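Local structure of 6-phospho-alpha-glucosidase (Merdibacter massiliensis, 6VC6) at residues K221-I224 and K225-F229; N185-W188 and E189-D192; D125-E128 and S129-I133. The protein hydrolyses 6-phospho-alpha-glucosides, probably through a redox-assisted mechanism that uses NAD and a manganese ion, as in other family 4 glycoside hydrolases. One frame throughout, in Å; residues are numbered along the deposited sequence.

Interaction 1 (K221-I224 and K225-F229); sequences KKII and KEKGF
K225 continues the helix by giving its backbone N-H to K221 O, 3.1 Å away, and its long chain runs outward as suits an exposed position. The amide of E226 is shared weakly, with N 3.4 Å from K222 O and 3.3 Å from I223 O. With chi1 at 57°, E226 CG falls between its own backbone N and carbonyl carbon, which places CG against the carbonyl oxygens of K222 and I223. E226 OE2 stays 5.5 Å from K222 NZ, which instead forms a salt bridge with E219. K227 N then makes a firm bond of 2.7 Å to I223 O, while the K227 chain, bent at chi3 and chi4, lies alongside I223 and brings NZ to 3.5 Å from I223 CG2; both side chains also touch L183 on helix 172-184. G228, with positive phi, is the first residue to leave helical angles after helix 217-227. This suits glycine, since a CB would jam against the K227 carbonyl oxygen. G228 N still bonds weakly to I224 O at 2.9 Å. The buried ring of F229 lies oblique to I224, with CD1 of F229 3.6 Å from CD1 of I224. Both are apolar residues, flanked by helices 172-184 and 248-254.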
ATOM      1  N   LYS A 221       0.097 -12.230  22.675  1.00 39.46           N
ATOM      2  CA  LYS A 221       1.378 -11.795  23.221  1.00 47.75           C
ATOM      3  C   LYS A 221       2.104 -12.929  23.931  1.00 53.07           C
ATOM      4  O   LYS A 221       3.339 -12.939  23.977  1.00 49.62           O
ATOM      5  CB  LYS A 221       1.179 -10.625  24.185  1.00 50.85           C
ATOM      6  CG  LYS A 221       0.183  -9.581  23.720  1.00 51.86           C
ATOM      7  CD  LYS A 221      -0.101  -8.581  24.829  1.00 49.37           C
ATOM      8  CE  LYS A 221      -1.206  -7.619  24.437  1.00 50.57           C
ATOM      9  NZ  LYS A 221      -1.589  -6.715  25.556  1.00 62.87           N
ATOM     10  N   LYS A 222       1.361 -13.888  24.490  1.00 45.29           N
ATOM     11  CA  LYS A 222       1.993 -14.983  25.217  1.00 48.67           C
ATOM     12  C   LYS A 222       2.771 -15.894  24.275  1.00 48.68           C
ATOM     13  O   LYS A 222       3.920 -16.253  24.553  1.00 51.50           O
ATOM     14  CB  LYS A 222       0.940 -15.777  25.990  1.00 56.10           C
ATOM     15  CG  LYS A 222       1.524 -16.830  26.917  1.00 60.23           C
ATOM     16  CD  LYS A 222       0.902 -18.195  26.671  1.00 68.57           C
ATOM     17  CE  LYS A 222      -0.519 -18.260  27.203  1.00 69.77           C
ATOM     18  NZ  LYS A 222      -0.975 -19.665  27.390  1.00 79.18           N
ATOM     19  N   ILE A 223       2.158 -16.277  23.152  1.00 43.69           N
ATOM     20  CA  ILE A 223       2.839 -17.153  22.206  1.00 51.99           C
ATOM     21  C   ILE A 223       3.980 -16.418  21.511  1.00 52.15           C
ATOM     22  O   ILE A 223       5.017 -17.018  21.199  1.00 51.34           O
ATOM     23  CB  ILE A 223       1.828 -17.734  21.197  1.00 44.13           C
ATOM     24  CG1 ILE A 223       0.881 -18.710  21.898  1.00 52.90           C
ATOM     25  CG2 ILE A 223       2.537 -18.452  20.061  1.00 41.21           C
ATOM     26  CD1 ILE A 223      -0.574 -18.347  21.771  1.00 53.56           C
ATOM     27  N   ILE A 224       3.826 -15.112  21.277  1.00 49.91           N
ATOM     28  CA  ILE A 224       4.895 -14.335  20.652  1.00 51.34           C
ATOM     29  C   ILE A 224       6.133 -14.317  21.540  1.00 47.32           C
ATOM     30  O   ILE A 224       7.265 -14.436  21.056  1.00 46.79           O
ATOM     31  CB  ILE A 224       4.405 -12.908  20.334  1.00 46.00           C
ATOM     32  CG1 ILE A 224       3.490 -12.921  19.111  1.00 47.80           C
ATOM     33  CG2 ILE A 224       5.580 -11.972  20.095  1.00 42.00           C
ATOM     34  CD1 ILE A 224       2.999 -11.553  18.695  1.00 48.31           C
ATOM     35  N   LYS A 225       5.937 -14.179  22.854  1.00 46.33           N
ATOM     36  CA  LYS A 225       7.072 -14.118  23.769  1.00 57.59           C
ATOM     37  C   LYS A 225       7.848 -15.430  23.801  1.00 55.23           C
ATOM     38  O   LYS A 225       9.070 -15.422  23.984  1.00 55.56           O
ATOM     39  CB  LYS A 225       6.592 -13.751  25.174  1.00 51.31           C
ATOM     40  CG  LYS A 225       7.712 -13.491  26.170  1.00 56.03           C
ATOM     41  CD  LYS A 225       7.211 -13.579  27.603  1.00 60.34           C
ATOM     42  CE  LYS A 225       8.124 -12.827  28.557  1.00 73.35           C
ATOM     43  NZ  LYS A 225       7.467 -12.570  29.869  1.00 74.29           N
ATOM     44  N   GLU A 226       7.167 -16.561  23.614  1.00 55.07           N
ATOM     45  CA  GLU A 226       7.805 -17.865  23.735  1.00 57.56           C
ATOM     46  C   GLU A 226       8.207 -18.478  22.399  1.00 56.79           C
ATOM     47  O   GLU A 226       9.183 -19.232  22.351  1.00 56.71           O
ATOM     48  CB  GLU A 226       6.885 -18.842  24.477  1.00 61.39           C
ATOM     49  CG  GLU A 226       5.516 -19.032  23.844  1.00 65.22           C
ATOM     50  CD  GLU A 226       4.554 -19.779  24.749  1.00 74.93           C
ATOM     51  OE1 GLU A 226       4.829 -19.869  25.964  1.00 78.22           O
ATOM     52  OE2 GLU A 226       3.524 -20.275  24.248  1.00 77.83           O
ATOM     53  N   LYS A 227       7.488 -18.176  21.316  1.00 52.98           N
ATOM     54  CA  LYS A 227       7.788 -18.765  20.019  1.00 51.87           C
ATOM     55  C   LYS A 227       8.227 -17.754  18.969  1.00 52.61           C
ATOM     56  O   LYS A 227       9.022 -18.110  18.091  1.00 56.48           O
ATOM     57  CB  LYS A 227       6.565 -19.542  19.495  1.00 61.20           C
ATOM     58  CG  LYS A 227       6.700 -20.095  18.082  1.00 73.78           C
ATOM     59  CD  LYS A 227       5.531 -20.998  17.724  1.00 69.06           C
ATOM     60  CE  LYS A 227       4.518 -20.274  16.853  1.00 64.03           C
ATOM     61  NZ  LYS A 227       3.118 -20.557  17.276  1.00 66.79           N
ATOM     62  N   GLY A 228       7.790 -16.506  19.055  1.00 49.36           N
ATOM     63  CA  GLY A 228       8.121 -15.512  18.056  1.00 48.53           C
ATOM     64  C   GLY A 228       6.935 -15.182  17.175  1.00 45.37           C
ATOM     65  O   GLY A 228       5.789 -15.562  17.434  1.00 46.70           O
ATOM     66  N   PHE A 229       7.232 -14.463  16.096  1.00 49.42           N
ATOM     67  CA  PHE A 229       6.203 -13.980  15.182  1.00 42.71           C
ATOM     68  C   PHE A 229       6.671 -14.198  13.752  1.00 47.35           C
ATOM     69  O   PHE A 229       7.692 -13.640  13.340  1.00 50.35           O
ATOM     70  CB  PHE A 229       5.901 -12.500  15.434  1.00 44.75           C
ATOM     71  CG  PHE A 229       4.590 -12.044  14.867  1.00 44.46           C
ATOM     72  CD1 PHE A 229       3.404 -12.646  15.257  1.00 47.89           C
ATOM     73  CD2 PHE A 229       4.541 -11.007  13.951  1.00 48.61           C
ATOM     74  CE1 PHE A 229       2.194 -12.225  14.737  1.00 46.52           C
ATOM     75  CE2 PHE A 229       3.335 -10.582  13.428  1.00 44.69           C
ATOM     76  CZ  PHE A 229       2.160 -11.190  13.822  1.00 47.20           C
TER

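Interaction 2 (N185-W188 and E189-D192); sequences NVSW and EDLD
S187 and D190 share a water molecule gripped by two bonds: it accepts from S187 N at 3.0 Å and donates to D190 OD1 at 2.9 Å. The same residues meet directly, D190 N giving its hydrogen to S187 O at 3.0 Å from above the carbonyl plane. This bond closes a type I turn with W188 and E189 at its corners, leading from helix 172-184 into strand 191-196. S187 suits the first position because its OG accepts weakly from E189 N at 3.3 Å, the pattern of an ST turn, while the water bridges S187 N to the D190 carboxylate. At W188, chi1 of 77° sets CG between the backbone N and carbonyl carbon, and E189 bends at chi2 to lay its chain across one indole face. E189 CG makes a CH-pi contact 4.0 Å from the centroid of the six-membered ring of W188, and the carboxylate plane is turned 30° from the ring. OE2 of E189 lies over the indole face, and although near NE1 it is badly placed for the N-H. R178 adds a cation-pi contact to W188. V186 CG2 lies 4.2 Å from CD2 of the buried L191. D190 OD2 forms a salt bridge with R210, so one carboxylate oxygen serves the turn and the other the arginine, an environment likely to keep D190 ionised.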
ATOM      1  N   ASN A 185      -3.373 -20.987  15.051  1.00 51.92           N
ATOM      2  CA  ASN A 185      -3.936 -22.128  14.323  1.00 56.83           C
ATOM      3  C   ASN A 185      -5.446 -21.971  14.140  1.00 59.02           C
ATOM      4  O   ASN A 185      -6.233 -22.868  14.446  1.00 56.15           O
ATOM      5  CB  ASN A 185      -3.596 -23.451  15.015  1.00 59.31           C
ATOM      6  CG  ASN A 185      -3.787 -24.650  14.107  1.00 66.33           C
ATOM      7  OD1 ASN A 185      -3.677 -24.541  12.885  1.00 59.67           O
ATOM      8  ND2 ASN A 185      -4.080 -25.801  14.700  1.00 66.84           N
ATOM      9  N   VAL A 186      -5.846 -20.804  13.638  1.00 56.87           N
ATOM     10  CA  VAL A 186      -7.240 -20.500  13.349  1.00 49.38           C
ATOM     11  C   VAL A 186      -7.325 -19.925  11.942  1.00 51.12           C
ATOM     12  O   VAL A 186      -6.317 -19.602  11.314  1.00 54.07           O
ATOM     13  CB  VAL A 186      -7.853 -19.517  14.370  1.00 53.35           C
ATOM     14  CG1 VAL A 186      -7.895 -20.139  15.757  1.00 47.94           C
ATOM     15  CG2 VAL A 186      -7.071 -18.210  14.386  1.00 47.82           C
ATOM     16  N   SER A 187      -8.554 -19.809  11.446  1.00 52.30           N
ATOM     17  CA  SER A 187      -8.794 -19.140  10.176  1.00 49.87           C
ATOM     18  C   SER A 187      -8.724 -17.633  10.385  1.00 55.81           C
ATOM     19  O   SER A 187      -9.331 -17.100  11.319  1.00 49.45           O
ATOM     20  CB  SER A 187     -10.153 -19.540   9.605  1.00 53.75           C
ATOM     21  OG  SER A 187     -10.539 -18.677   8.549  1.00 60.82           O
ATOM     22  N   TRP A 188      -7.974 -16.946   9.519  1.00 49.55           N
ATOM     23  CA  TRP A 188      -7.817 -15.504   9.668  1.00 52.17           C
ATOM     24  C   TRP A 188      -9.132 -14.761   9.480  1.00 51.69           C
ATOM     25  O   TRP A 188      -9.275 -13.639   9.979  1.00 47.70           O
ATOM     26  CB  TRP A 188      -6.762 -14.983   8.685  1.00 44.95           C
ATOM     27  CG  TRP A 188      -7.241 -14.852   7.273  1.00 48.97           C
ATOM     28  CD1 TRP A 188      -7.169 -15.796   6.291  1.00 52.97           C
ATOM     29  CD2 TRP A 188      -7.854 -13.702   6.679  1.00 49.67           C
ATOM     30  NE1 TRP A 188      -7.706 -15.307   5.123  1.00 49.57           N
ATOM     31  CE2 TRP A 188      -8.133 -14.024   5.337  1.00 52.07           C
ATOM     32  CE3 TRP A 188      -8.197 -12.432   7.155  1.00 50.95           C
ATOM     33  CZ2 TRP A 188      -8.738 -13.123   4.464  1.00 53.49           C
ATOM     34  CZ3 TRP A 188      -8.798 -11.540   6.287  1.00 51.92           C
ATOM     35  CH2 TRP A 188      -9.064 -11.889   4.958  1.00 53.47           C
ATOM     36  N   GLU A 189     -10.099 -15.366   8.791  1.00 51.82           N
ATOM     37  CA  GLU A 189     -11.411 -14.758   8.617  1.00 54.54           C
ATOM     38  C   GLU A 189     -12.250 -14.779   9.889  1.00 49.33           C
ATOM     39  O   GLU A 189     -13.340 -14.199   9.896  1.00 48.99           O
ATOM     40  CB  GLU A 189     -12.165 -15.463   7.488  1.00 58.05           C
ATOM     41  CG  GLU A 189     -11.718 -15.061   6.093  1.00 59.03           C
ATOM     42  CD  GLU A 189     -11.085 -16.212   5.333  1.00 72.25           C
ATOM     43  OE1 GLU A 189     -11.616 -16.589   4.268  1.00 79.86           O
ATOM     44  OE2 GLU A 189     -10.051 -16.736   5.800  1.00 74.98           O
ATOM     45  N   ASP A 190     -11.778 -15.423  10.958  1.00 45.93           N
ATOM     46  CA  ASP A 190     -12.500 -15.488  12.220  1.00 54.27           C
ATOM     47  C   ASP A 190     -11.916 -14.557  13.276  1.00 52.96           C
ATOM     48  O   ASP A 190     -12.127 -14.776  14.474  1.00 46.51           O
ATOM     49  CB  ASP A 190     -12.524 -16.926  12.739  1.00 56.44           C
ATOM     50  CG  ASP A 190     -13.324 -17.853  11.845  1.00 57.60           C
ATOM     51  OD1 ASP A 190     -12.907 -19.017  11.666  1.00 65.56           O
ATOM     52  OD2 ASP A 190     -14.370 -17.417  11.320  1.00 55.42           O
ATOM     53  N   LEU A 191     -11.185 -13.526  12.858  1.00 47.50           N
ATOM     54  CA  LEU A 191     -10.600 -12.548  13.765  1.00 46.70           C
ATOM     55  C   LEU A 191     -11.236 -11.188  13.517  1.00 46.43           C
ATOM     56  O   LEU A 191     -11.318 -10.737  12.369  1.00 45.07           O
ATOM     57  CB  LEU A 191      -9.083 -12.467  13.578  1.00 41.67           C
ATOM     58  CG  LEU A 191      -8.302 -13.778  13.687  1.00 42.04           C
ATOM     59  CD1 LEU A 191      -6.893 -13.611  13.137  1.00 40.56           C
ATOM     60  CD2 LEU A 191      -8.264 -14.266  15.126  1.00 41.07           C
ATOM     61  N   ASP A 192     -11.687 -10.540  14.591  1.00 43.75           N
ATOM     62  CA  ASP A 192     -12.300  -9.218  14.505  1.00 50.71           C
ATOM     63  C   ASP A 192     -11.398  -8.197  15.182  1.00 43.61           C
ATOM     64  O   ASP A 192     -11.385  -8.102  16.420  1.00 37.46           O
ATOM     65  CB  ASP A 192     -13.688  -9.219  15.152  1.00 45.60           C
ATOM     66  CG  ASP A 192     -14.685 -10.066  14.388  1.00 53.16           C
ATOM     67  OD1 ASP A 192     -15.468 -10.791  15.036  1.00 59.48           O
ATOM     68  OD2 ASP A 192     -14.684 -10.009  13.141  1.00 60.95           O
TER
HETATM   69  O   HOH W   1     -10.870 -20.547  13.122  1.00 58.60           O

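Interaction 3 (D125-E128 and S129-I133); sequences DMIE and SIHQI. With NAD (nicotinamide-adenine-dinucleotide), chain G.
I127 and H131, one helical turn apart, point the same way. I127, with chi1 at -72°, turns CG1 anti to the carbonyl carbon and so leaves CG2 anti to the backbone N, on the side of H131, whose CG is anti to its own carbonyl carbon (chi1 -84°). The methyl CG2 of I127 thereby lies 3.7 Å from CD2 of the H131 imidazole. I127 O accepts from H131 N at 3.2 Å. The ring's NE2 is hydrogen-bonded to E159 of helix 149-159, and F160 meets the ring at a steep tilt. With an alanine in place of H131, E159 would probably lose this partner and a gap would open beside I127 CG2. On the inner side, M126, present as selenomethionine, sets CE 4.2 Å from CD1 of I130, and both rest on M83 of strand 80-83. S129 N bonds to D125 O at 3.0 Å, and the small serine suits a buried place facing M83 and Y75 of helix 71-75. In this Rossmann-type domain, helix 113-136 packs on the parallel part of the mixed sheet. D125 OD2 accepts an N-H of the adenine amino nitrogen N6A of NAD at 3.0 Å, and so probably helps recognise adenine.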
ATOM      1  N   ASP A 125       1.992  11.822 -10.506  1.00 38.90           N
ATOM      2  CA  ASP A 125       1.470  10.843 -11.452  1.00 41.51           C
ATOM      3  C   ASP A 125       0.074  10.354 -11.083  1.00 42.03           C
ATOM      4  O   ASP A 125      -0.711  10.018 -11.978  1.00 41.24           O
ATOM      5  CB  ASP A 125       2.431   9.658 -11.562  1.00 41.50           C
ATOM      6  CG  ASP A 125       3.635   9.960 -12.436  1.00 45.09           C
ATOM      7  OD1 ASP A 125       3.896  11.152 -12.705  1.00 45.90           O
ATOM      8  OD2 ASP A 125       4.321   9.004 -12.854  1.00 42.12           O
HETATM    9  N   MSE A 126      -0.250  10.277  -9.802  1.00 37.72           N
HETATM   10  CA  MSE A 126      -1.572   9.847  -9.387  1.00 39.51           C
HETATM   11  C   MSE A 126      -2.636  10.869  -9.736  1.00 41.36           C
HETATM   12  O   MSE A 126      -3.679  10.479 -10.243  1.00 36.78           O
HETATM   13  CB  MSE A 126      -1.649   9.534  -7.902  1.00 36.80           C
HETATM   14  CG  MSE A 126      -1.050   8.200  -7.485  1.00 39.69           C
HETATM   15 SE   MSE A 126      -1.980   6.631  -8.177  0.70 50.75          SE
HETATM   16  CE  MSE A 126      -3.743   6.923  -7.426  1.00 46.95           C
ATOM     17  N   ILE A 127      -2.399  12.147  -9.476  1.00 39.55           N
ATOM     18  CA  ILE A 127      -3.356  13.202  -9.795  1.00 40.31           C
ATOM     19  C   ILE A 127      -3.542  13.317 -11.303  1.00 38.47           C
ATOM     20  O   ILE A 127      -4.659  13.530 -11.793  1.00 41.25           O
ATOM     21  CB  ILE A 127      -2.903  14.531  -9.163  1.00 40.47           C
ATOM     22  CG1 ILE A 127      -3.093  14.477  -7.645  1.00 40.05           C
ATOM     23  CG2 ILE A 127      -3.657  15.708  -9.764  1.00 41.19           C
ATOM     24  CD1 ILE A 127      -2.547  15.674  -6.911  1.00 37.84           C
ATOM     25  N   GLU A 128      -2.456  13.160 -12.064  1.00 41.27           N
ATOM     26  CA  GLU A 128      -2.566  13.174 -13.519  1.00 40.99           C
ATOM     27  C   GLU A 128      -3.387  11.993 -14.022  1.00 42.28           C
ATOM     28  O   GLU A 128      -4.166  12.127 -14.973  1.00 40.83           O
ATOM     29  CB  GLU A 128      -1.171  13.165 -14.146  1.00 42.19           C
ATOM     30  CG  GLU A 128      -1.158  13.321 -15.658  1.00 50.78           C
ATOM     31  CD  GLU A 128       0.190  12.976 -16.266  1.00 64.95           C
ATOM     32  OE1 GLU A 128       0.708  11.874 -15.984  1.00 59.63           O
ATOM     33  OE2 GLU A 128       0.734  13.808 -17.022  1.00 64.57           O
ATOM     34  N   SER A 129      -3.233  10.828 -13.389  1.00 39.78           N
ATOM     35  CA  SER A 129      -3.921   9.633 -13.864  1.00 40.49           C
ATOM     36  C   SER A 129      -5.408   9.672 -13.531  1.00 39.50           C
ATOM     37  O   SER A 129      -6.242   9.280 -14.357  1.00 40.37           O
ATOM     38  CB  SER A 129      -3.272   8.383 -13.269  1.00 37.50           C
ATOM     39  OG  SER A 129      -3.932   7.213 -13.716  1.00 43.29           O
ATOM     40  N   ILE A 130      -5.761  10.131 -12.329  1.00 36.87           N
ATOM     41  CA  ILE A 130      -7.168  10.181 -11.942  1.00 40.52           C
ATOM     42  C   ILE A 130      -7.930  11.165 -12.822  1.00 39.51           C
ATOM     43  O   ILE A 130      -9.081  10.917 -13.200  1.00 37.56           O
ATOM     44  CB  ILE A 130      -7.306  10.531 -10.449  1.00 33.10           C
ATOM     45  CG1 ILE A 130      -6.535   9.528  -9.587  1.00 42.03           C
ATOM     46  CG2 ILE A 130      -8.778  10.580 -10.046  1.00 37.49           C
ATOM     47  CD1 ILE A 130      -7.364   8.373  -9.071  1.00 38.17           C
ATOM     48  N   HIS A 131      -7.300  12.293 -13.166  1.00 39.35           N
ATOM     49  CA  HIS A 131      -7.947  13.259 -14.049  1.00 39.97           C
ATOM     50  C   HIS A 131      -8.279  12.633 -15.397  1.00 43.05           C
ATOM     51  O   HIS A 131      -9.338  12.906 -15.973  1.00 40.57           O
ATOM     52  CB  HIS A 131      -7.053  14.486 -14.232  1.00 39.95           C
ATOM     53  CG  HIS A 131      -7.195  15.504 -13.144  1.00 42.01           C
ATOM     54  ND1 HIS A 131      -8.408  16.061 -12.798  1.00 42.74           N
ATOM     55  CD2 HIS A 131      -6.276  16.068 -12.326  1.00 40.67           C
ATOM     56  CE1 HIS A 131      -8.230  16.923 -11.813  1.00 46.04           C
ATOM     57  NE2 HIS A 131      -6.944  16.946 -11.508  1.00 41.43           N
ATOM     58  N   GLN A 132      -7.379  11.806 -15.907  1.00 41.06           N
ATOM     59  CA  GLN A 132      -7.649  11.103 -17.147  1.00 41.62           C
ATOM     60  C   GLN A 132      -8.812  10.143 -17.004  1.00 44.48           C
ATOM     61  O   GLN A 132      -9.677  10.087 -17.864  1.00 44.54           O
ATOM     62  CB  GLN A 132      -6.417  10.348 -17.622  1.00 45.60           C
ATOM     63  CG  GLN A 132      -5.319  11.232 -18.171  1.00 46.34           C
ATOM     64  CD  GLN A 132      -4.155  10.432 -18.710  1.00 50.54           C
ATOM     65  OE1 GLN A 132      -4.020   9.253 -18.434  1.00 50.82           O
ATOM     66  NE2 GLN A 132      -3.314  11.076 -19.492  1.00 48.70           N
ATOM     67  N   ILE A 133      -8.840   9.410 -15.898  1.00 39.63           N
ATOM     68  CA  ILE A 133      -9.876   8.422 -15.654  1.00 40.58           C
ATOM     69  C   ILE A 133     -11.240   9.085 -15.567  1.00 42.60           C
ATOM     70  O   ILE A 133     -12.202   8.601 -16.125  1.00 39.67           O
ATOM     71  CB  ILE A 133      -9.613   7.659 -14.339  1.00 42.30           C
ATOM     72  CG1 ILE A 133      -8.323   6.843 -14.432  1.00 41.37           C
ATOM     73  CG2 ILE A 133     -10.781   6.757 -13.982  1.00 39.17           C
ATOM     74  CD1 ILE A 133      -7.787   6.400 -13.094  1.00 38.23           C
TER
HETATM   75  PA  NAD G 503       6.643  -2.355 -10.510  1.00 40.71           P
HETATM   76  O1A NAD G 503       6.921  -3.820 -10.746  1.00 40.30           O
HETATM   77  O2A NAD G 503       7.665  -1.319 -10.910  1.00 43.12           O
HETATM   78  O5B NAD G 503       5.250  -1.980 -11.220  1.00 43.04           O
HETATM   79  C5B NAD G 503       4.897  -0.620 -11.448  1.00 41.79           C
HETATM   80  C4B NAD G 503       4.216  -0.494 -12.800  1.00 40.45           C
HETATM   81  O4B NAD G 503       3.482   0.731 -12.863  1.00 41.15           O
HETATM   82  C3B NAD G 503       5.247  -0.465 -13.917  1.00 40.41           C
HETATM   83  O3B NAD G 503       4.901  -1.433 -14.910  1.00 40.36           O
HETATM   84  C2B NAD G 503       5.151   0.924 -14.511  1.00 39.24           C
HETATM   85  O2B NAD G 503       5.285   0.876 -15.933  1.00 43.08           O
HETATM   86  C1B NAD G 503       3.761   1.380 -14.104  1.00 38.24           C
HETATM   87  N9A NAD G 503       3.680   2.856 -13.975  1.00 37.31           N
HETATM   88  C8A NAD G 503       4.590   3.672 -13.410  1.00 43.58           C
HETATM   89  N7A NAD G 503       4.188   4.969 -13.478  1.00 42.42           N
HETATM   90  C5A NAD G 503       2.996   4.990 -14.105  1.00 39.88           C
HETATM   91  C6A NAD G 503       2.014   6.024 -14.511  1.00 40.55           C
HETATM   92  N6A NAD G 503       2.228   7.336 -14.252  1.00 40.85           N
HETATM   93  N1A NAD G 503       0.894   5.613 -15.148  1.00 42.71           N
HETATM   94  C2A NAD G 503       0.665   4.313 -15.413  1.00 42.51           C
HETATM   95  N3A NAD G 503       1.511   3.325 -15.076  1.00 43.05           N
HETATM   96  C4A NAD G 503       2.672   3.596 -14.435  1.00 38.87           C
HETATM   97  O3  NAD G 503       6.279  -2.128  -8.958  1.00 40.65           O
HETATM   98  PN  NAD G 503       5.723  -3.306  -8.016  1.00 40.40           P
HETATM   99  O1N NAD G 503       6.846  -3.765  -7.116  1.00 36.68           O
HETATM  100  O2N NAD G 503       4.950  -4.302  -8.847  1.00 35.23           O
HETATM  101  O5D NAD G 503       4.679  -2.470  -7.126  1.00 37.98           O
HETATM  102  C5D NAD G 503       3.396  -2.135  -7.652  1.00 37.33           C
HETATM  103  C4D NAD G 503       2.768  -1.085  -6.749  1.00 40.68           C
HETATM  104  O4D NAD G 503       1.926  -1.713  -5.779  1.00 39.64           O
HETATM  105  C3D NAD G 503       3.843  -0.327  -5.984  1.00 39.39           C
HETATM  106  O3D NAD G 503       3.570   1.074  -6.063  1.00 39.87           O
HETATM  107  C2D NAD G 503       3.677  -0.770  -4.549  1.00 36.49           C
HETATM  108  O2D NAD G 503       3.988   0.287  -3.641  1.00 38.34           O
HETATM  109  C1D NAD G 503       2.203  -1.128  -4.507  1.00 39.43           C
HETATM  110  N1N NAD G 503       1.873  -2.019  -3.398  1.00 38.32           N
HETATM  111  C2N NAD G 503       1.094  -1.523  -2.437  1.00 39.57           C
HETATM  112  C3N NAD G 503       0.725  -2.289  -1.346  1.00 42.64           C
HETATM  113  C7N NAD G 503      -0.150  -1.678  -0.294  1.00 41.80           C
HETATM  114  O7N NAD G 503      -0.288  -2.247   0.776  1.00 39.00           O
HETATM  115  N7N NAD G 503      -0.746  -0.516  -0.559  1.00 37.90           N
HETATM  116  C4N NAD G 503       1.166  -3.604  -1.262  1.00 42.72           C
HETATM  117  C5N NAD G 503       1.982  -4.100  -2.274  1.00 41.64           C
HETATM  118  C6N NAD G 503       2.320  -3.281  -3.348  1.00 38.14           C

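Overall arrangement
Along the chain, interaction 3 comes first, then interaction 2, then interaction 1. Interaction 3 lies on helix 113-136 of the NAD-binding part, across the chain's centre from the other two; its centre is about 37 Å from that of interaction 2 and about 44 Å from that of interaction 1. Interactions 1 and 2 have centres about 17 Å apart and share helix 172-184: residues 185-192 lead from its end into strand 191-196, while helix 217-227 packs against it at L183. Interaction 3 touches the cofactor directly; the side chains of F229 and W188 lie about 12 and 14 Å from G6P, but helix 172-184 and the strand 191-196 hairpin lead to its pocket at Q172 and H200.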